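Local atomic coordinates of ultraspiracle (Drosophila melanogaster, PDB entry 1HG4), a protein that acts as a nuclear hormone receptor and transcription factor, its ligand-binding domain being held here in an inactive conformation with a phospholipid bound. Residues I200-C203 and R204-V207; L261-E264 and Q265-P269. All coordinates share one frame; numbering follows the deposited sequence.

Contact 1 of 2, residues I200-C203 and R204-V207; sequences IEMC and REKV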
ATOM      1  N   ILE A 200       2.192  -7.694   1.453  1.00 25.33           N
ATOM      2  CA  ILE A 200       2.720  -8.054   2.765  1.00 23.12           C
ATOM      3  C   ILE A 200       2.277  -7.073   3.875  1.00 24.05           C
ATOM      4  O   ILE A 200       1.888  -7.491   4.979  1.00 22.95           O
ATOM      5  CB  ILE A 200       4.270  -8.162   2.695  1.00 20.66           C
ATOM      6  CG1 ILE A 200       4.662  -9.160   1.602  1.00 18.33           C
ATOM      7  CG2 ILE A 200       4.828  -8.651   3.999  1.00 16.58           C
ATOM      8  CD1 ILE A 200       6.156  -9.318   1.424  1.00 15.38           C
ATOM      9  N   GLU A 201       2.321  -5.776   3.577  1.00 23.57           N
ATOM     10  CA  GLU A 201       1.914  -4.751   4.535  1.00 23.91           C
ATOM     11  C   GLU A 201       0.449  -4.929   4.886  1.00 24.09           C
ATOM     12  O   GLU A 201       0.019  -4.645   6.003  1.00 26.23           O
ATOM     13  CB  GLU A 201       2.118  -3.350   3.946  1.00 21.29           C
ATOM     14  CG  GLU A 201       1.438  -2.227   4.734  1.00 22.34           C
ATOM     15  CD  GLU A 201       2.038  -1.974   6.133  1.00 22.81           C
ATOM     16  OE1 GLU A 201       3.101  -2.537   6.464  1.00 19.87           O
ATOM     17  OE2 GLU A 201       1.443  -1.183   6.902  1.00 23.89           O
ATOM     18  N   MET A 202      -0.316  -5.403   3.916  1.00 25.41           N
ATOM     19  CA  MET A 202      -1.740  -5.607   4.100  1.00 25.83           C
ATOM     20  C   MET A 202      -1.974  -6.741   5.119  1.00 23.26           C
ATOM     21  O   MET A 202      -2.754  -6.589   6.066  1.00 23.44           O
ATOM     22  CB  MET A 202      -2.376  -5.898   2.732  1.00 29.76           C
ATOM     23  CG  MET A 202      -3.754  -5.283   2.547  1.00 36.63           C
ATOM     24  SD  MET A 202      -3.885  -3.565   3.179  1.00 44.37           S
ATOM     25  CE  MET A 202      -4.653  -3.884   4.762  1.00 39.25           C
ATOM     26  N   CYS A 203      -1.303  -7.871   4.929  1.00 20.20           N
ATOM     27  CA  CYS A 203      -1.408  -8.974   5.875  1.00 19.51           C
ATOM     28  C   CYS A 203      -1.069  -8.439   7.278  1.00 20.69           C
ATOM     29  O   CYS A 203      -1.790  -8.703   8.245  1.00 20.12           O
ATOM     30  CB  CYS A 203      -0.412 -10.073   5.517  1.00 21.12           C
ATOM     31  SG  CYS A 203      -0.641 -10.803   3.867  1.00 20.85           S
ATOM     32  N   ARG A 204       0.027  -7.686   7.387  1.00 19.84           N
ATOM     33  CA  ARG A 204       0.422  -7.146   8.683  1.00 22.45           C
ATOM     34  C   ARG A 204      -0.692  -6.307   9.286  1.00 24.63           C
ATOM     35  O   ARG A 204      -1.001  -6.428  10.472  1.00 24.99           O
ATOM     36  CB  ARG A 204       1.682  -6.283   8.556  1.00 22.93           C
ATOM     37  CG  ARG A 204       1.965  -5.436   9.791  1.00 23.17           C
ATOM     38  CD  ARG A 204       3.297  -4.696   9.707  1.00 22.78           C
ATOM     39  NE  ARG A 204       4.433  -5.580   9.958  1.00 24.36           N
ATOM     40  CZ  ARG A 204       5.696  -5.172  10.093  1.00 23.27           C
ATOM     41  NH1 ARG A 204       6.005  -3.878  10.004  1.00 19.69           N
ATOM     42  NH2 ARG A 204       6.651  -6.070  10.324  1.00 20.12           N
ATOM     43  N   GLU A 205      -1.301  -5.453   8.470  1.00 25.37           N
ATOM     44  CA  GLU A 205      -2.368  -4.604   8.966  1.00 26.30           C
ATOM     45  C   GLU A 205      -3.595  -5.399   9.385  1.00 25.10           C
ATOM     46  O   GLU A 205      -4.306  -5.012  10.317  1.00 27.02           O
ATOM     47  CB  GLU A 205      -2.701  -3.525   7.927  1.00 26.76           C
ATOM     48  CG  GLU A 205      -1.590  -2.472   7.843  1.00 25.35           C
ATOM     49  CD  GLU A 205      -1.853  -1.388   6.820  1.00 25.02           C
ATOM     50  OE1 GLU A 205      -3.032  -1.158   6.485  1.00 23.11           O
ATOM     51  OE2 GLU A 205      -0.873  -0.753   6.366  1.00 24.78           O
ATOM     52  N   LYS A 206      -3.845  -6.520   8.727  1.00 24.27           N
ATOM     53  CA  LYS A 206      -4.982  -7.346   9.128  1.00 25.03           C
ATOM     54  C   LYS A 206      -4.695  -7.987  10.501  1.00 23.07           C
ATOM     55  O   LYS A 206      -5.607  -8.241  11.291  1.00 23.28           O
ATOM     56  CB  LYS A 206      -5.255  -8.413   8.065  1.00 26.27           C
ATOM     57  CG  LYS A 206      -5.655  -7.809   6.733  1.00 31.66           C
ATOM     58  CD  LYS A 206      -5.997  -8.861   5.690  1.00 36.00           C
ATOM     59  CE  LYS A 206      -6.481  -8.208   4.397  1.00 37.58           C
ATOM     60  NZ  LYS A 206      -6.701  -9.213   3.312  1.00 40.31           N
ATOM     61  N   VAL A 207      -3.425  -8.245  10.784  1.00 21.38           N
ATOM     62  CA  VAL A 207      -3.054  -8.817  12.071  1.00 22.40           C
ATOM     63  C   VAL A 207      -3.219  -7.731  13.145  1.00 22.42           C
ATOM     64  O   VAL A 207      -3.616  -8.019  14.270  1.00 22.53           O
ATOM     65  CB  VAL A 207      -1.598  -9.341  12.067  1.00 22.85           C
ATOM     66  CG1 VAL A 207      -1.213  -9.816  13.460  1.00 23.13           C
ATOM     67  CG2 VAL A 207      -1.454 -10.495  11.060  1.00 22.29           C
TER
HETATM   68  O   HOH W   1       4.646  -1.817   8.441  1.00 12.56           O

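Contact 2 of 2, residues L261-E264 and Q265-P269; sequences LFLE and QLEAP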
ATOM      1  N   LEU A 261      18.769 -23.048   1.900  1.00 33.52           N
ATOM      2  CA  LEU A 261      18.096 -24.055   2.703  1.00 31.99           C
ATOM      3  C   LEU A 261      16.593 -23.790   2.771  1.00 30.69           C
ATOM      4  O   LEU A 261      15.791 -24.720   2.693  1.00 30.20           O
ATOM      5  CB  LEU A 261      18.713 -24.104   4.106  1.00 33.31           C
ATOM      6  CG  LEU A 261      20.173 -24.588   4.236  1.00 33.09           C
ATOM      7  CD1 LEU A 261      21.094 -23.758   3.367  1.00 34.36           C
ATOM      8  CD2 LEU A 261      20.621 -24.470   5.677  1.00 33.16           C
ATOM      9  N   PHE A 262      16.214 -22.523   2.906  1.00 28.59           N
ATOM     10  CA  PHE A 262      14.805 -22.143   2.958  1.00 28.84           C
ATOM     11  C   PHE A 262      14.144 -22.419   1.610  1.00 29.40           C
ATOM     12  O   PHE A 262      13.055 -22.996   1.526  1.00 30.16           O
ATOM     13  CB  PHE A 262      14.658 -20.646   3.277  1.00 28.60           C
ATOM     14  CG  PHE A 262      14.825 -20.301   4.731  1.00 25.82           C
ATOM     15  CD1 PHE A 262      14.468 -21.206   5.726  1.00 24.32           C
ATOM     16  CD2 PHE A 262      15.302 -19.042   5.100  1.00 26.16           C
ATOM     17  CE1 PHE A 262      14.581 -20.867   7.079  1.00 27.24           C
ATOM     18  CE2 PHE A 262      15.424 -18.680   6.453  1.00 26.90           C
ATOM     19  CZ  PHE A 262      15.061 -19.597   7.447  1.00 26.70           C
ATOM     20  N   LEU A 263      14.813 -21.993   0.552  1.00 30.73           N
ATOM     21  CA  LEU A 263      14.311 -22.176  -0.804  1.00 32.03           C
ATOM     22  C   LEU A 263      14.055 -23.645  -1.104  1.00 32.60           C
ATOM     23  O   LEU A 263      13.044 -24.000  -1.714  1.00 32.64           O
ATOM     24  CB  LEU A 263      15.325 -21.634  -1.811  1.00 32.49           C
ATOM     25  CG  LEU A 263      14.804 -20.897  -3.040  1.00 34.99           C
ATOM     26  CD1 LEU A 263      15.971 -20.635  -3.978  1.00 35.97           C
ATOM     27  CD2 LEU A 263      13.731 -21.705  -3.737  1.00 36.78           C
ATOM     28  N   GLU A 264      14.977 -24.498  -0.667  1.00 32.52           N
ATOM     29  CA  GLU A 264      14.859 -25.923  -0.916  1.00 32.87           C
ATOM     30  C   GLU A 264      13.708 -26.571  -0.166  1.00 31.80           C
ATOM     31  O   GLU A 264      13.024 -27.437  -0.722  1.00 31.71           O
ATOM     32  CB  GLU A 264      16.188 -26.613  -0.599  1.00 36.93           C
ATOM     33  CG  GLU A 264      17.374 -25.958  -1.332  1.00 42.17           C
ATOM     34  CD  GLU A 264      18.687 -26.712  -1.174  1.00 45.16           C
ATOM     35  OE1 GLU A 264      18.975 -27.188  -0.046  1.00 47.31           O
ATOM     36  OE2 GLU A 264      19.434 -26.809  -2.180  1.00 45.63           O
ATOM     37  N   GLN A 265      13.467 -26.163   1.080  1.00 30.31           N
ATOM     38  CA  GLN A 265      12.354 -26.761   1.813  1.00 28.46           C
ATOM     39  C   GLN A 265      11.045 -26.256   1.220  1.00 29.84           C
ATOM     40  O   GLN A 265      10.088 -27.018   1.080  1.00 30.36           O
ATOM     41  CB  GLN A 265      12.408 -26.426   3.306  1.00 27.33           C
ATOM     42  CG  GLN A 265      11.453 -27.286   4.137  1.00 25.91           C
ATOM     43  CD  GLN A 265      11.527 -27.019   5.627  1.00 25.16           C
ATOM     44  OE1 GLN A 265      12.601 -26.775   6.167  1.00 27.18           O
ATOM     45  NE2 GLN A 265      10.388 -27.096   6.306  1.00 24.95           N
ATOM     46  N   LEU A 266      11.002 -24.974   0.862  1.00 29.34           N
ATOM     47  CA  LEU A 266       9.790 -24.412   0.282  1.00 30.51           C
ATOM     48  C   LEU A 266       9.424 -25.094  -1.029  1.00 32.01           C
ATOM     49  O   LEU A 266       8.263 -25.427  -1.251  1.00 31.20           O
ATOM     50  CB  LEU A 266       9.945 -22.898   0.067  1.00 28.63           C
ATOM     51  CG  LEU A 266       9.821 -22.066   1.345  1.00 27.01           C
ATOM     52  CD1 LEU A 266      10.190 -20.624   1.078  1.00 25.97           C
ATOM     53  CD2 LEU A 266       8.412 -22.177   1.885  1.00 24.71           C
ATOM     54  N   GLU A 267      10.417 -25.312  -1.890  1.00 35.45           N
ATOM     55  CA  GLU A 267      10.183 -25.949  -3.187  1.00 36.96           C
ATOM     56  C   GLU A 267       9.833 -27.417  -3.039  1.00 38.22           C
ATOM     57  O   GLU A 267       9.523 -28.090  -4.017  1.00 38.82           O
ATOM     58  CB  GLU A 267      11.410 -25.811  -4.092  1.00 38.84           C
ATOM     59  CG  GLU A 267      11.695 -24.388  -4.536  1.00 41.99           C
ATOM     60  CD  GLU A 267      12.946 -24.282  -5.400  1.00 45.60           C
ATOM     61  OE1 GLU A 267      14.028 -24.709  -4.939  1.00 46.43           O
ATOM     62  OE2 GLU A 267      12.853 -23.762  -6.537  1.00 48.21           O
ATOM     63  N   ALA A 268       9.870 -27.908  -1.811  1.00 39.46           N
ATOM     64  CA  ALA A 268       9.555 -29.302  -1.561  1.00 41.43           C
ATOM     65  C   ALA A 268       8.181 -29.409  -0.923  1.00 43.29           C
ATOM     66  O   ALA A 268       7.680 -28.444  -0.346  1.00 44.39           O
ATOM     67  CB  ALA A 268      10.603 -29.912  -0.651  1.00 40.83           C
ATOM     68  N   PRO A 269       7.551 -30.590  -1.014  1.00 44.25           N
ATOM     69  CA  PRO A 269       6.226 -30.767  -0.424  1.00 45.22           C
ATOM     70  C   PRO A 269       6.327 -30.754   1.089  1.00 46.16           C
ATOM     71  O   PRO A 269       7.411 -30.905   1.652  1.00 47.83           O
ATOM     72  CB  PRO A 269       5.804 -32.136  -0.945  1.00 44.76           C
ATOM     73  CG  PRO A 269       7.095 -32.878  -0.948  1.00 44.27           C
ATOM     74  CD  PRO A 269       8.045 -31.863  -1.569  1.00 44.53           C
TER

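Contact 1 of 2, residues I200-C203 and R204-V207
A water ties Glu-201 to Arg-204 across one turn of helix: it donates to Glu-201 OE1 at 2.6 Å and accepts from Arg-204 NH1 at 2.9 Å. The carboxylate and the guanidinium thus meet through the water, with 4.8 Å between Glu-201 OE1 and Arg-204 NH1. NH2 of the same guanidinium reaches back to the carbonyl oxygen of Ile-184. Glu-201 bends at its second torsion (67°), which swings the carboxylate back over the following turn. There its other oxygen, OE2, comes to 2.4 Å from Glu-205 OE2, the two carboxylate planes standing 79° apart. At that separation one of the acids probably carries a proton. Glu-205 stretches out in full toward a second subunit, where its oxygens accept from the backbone N-H groups of Ala-198 and Glu-199, in the first turn of that copy's helix 197-218. An N-terminal helix end of this kind would be expected to favour negative charge on Glu-205. The stretch is itself the early part of helix 197-218 in the nuclear receptor ligand-binding domain; Val-207 faces inward onto helix 175-186, while Glu-205 faces the neighbouring copy. Trading Glu-205 for an alanine would probably leave those two N-H groups of the second subunit without their acceptors and Glu-201 OE2 without its close partner. Met-202 curls back beside the same acid, its CE methyl 3.6 Å from Glu-205 OE1. Under the side chains runs regular alpha-helical bonding, straightest where Arg-204 N donates to Ile-200 O (3.0 Å, N-H...O 168°).

Contact 2 of 2, residues L261-E264 and Q265-P269
Two successive alpha-helical bonds carry the chain from 261-264 into 265-269: Gln-265 N donates to Leu-261 O at 3.2 Å, and Leu-266 N to Phe-262 O at 2.9 Å. A third, from Glu-267 N to Leu-263 O (2.9 Å), belongs to the last turn. Beyond it the pattern tightens, since Ala-268 N bonds to Gln-265 O at 3.0 Å, three residues back, and the backbone then runs on extended through Pro-269. On the outer side Leu-263 meets Glu-267. The CD2 methyl lies against the carboxylate, 3.2 Å from Glu-267 CD, with the two side chains slanting past each other. That is a short approach for two carbons, and Leu-263 also has a first torsion well off a staggered value (-141°), which makes the fine detail of this pair doubtful. Asp-223 of a third subunit packs on both residues. Leu-266 folds over the helix backbone, its CG 3.4 Å from Phe-262 O. This is the C-terminal helix 258-266, which in nuclear receptors serves as the activation helix; here Phe-262 and Leu-266 both sit on Val-64 of helix 46-68, while Leu-85 and Gln-81 of helix 78-100 receive Phe-262 and Leu-266 respectively. Those two helices help form the coactivator groove in this family, and a C-terminal helix lying against both is consistent with the inactive conformation reported for this receptor. With CG turned away from its own N (first torsion -167°) and the chain extended beyond it, Gln-265 carries its amide away from the 261-264 turn, and NE2 donates to both Glu-65 OE2 and the carbonyl oxygen of Phe-61. Glu-264 points its carboxylate elsewhere, into a salt bridge with Arg-256, while Arg-68 gives weak hydrogen bonds to the carbonyl oxygens of Gln-265, Leu-266 and Ala-268 where the helix runs out.

How the contacts relate
Contact 1 and contact 2 are separate, each local to its own helix, and follow one another along the chain with helix 225-250 between them. Their centres lie 24 Å apart and their nearest atoms about 12 Å, so neither touches the other. Each centre is about 18 Å from the centre of the chain, and each faces a different copy of the protein: 200-207 the second subunit, through hydrogen bonds and packing, and 261-269 the third, through packing. Of the bound phospholipid it can be said that the side chain of Phe-262 in contact 2 is about 10 Å from it. At that spacing Phe-262 does not touch the lipid.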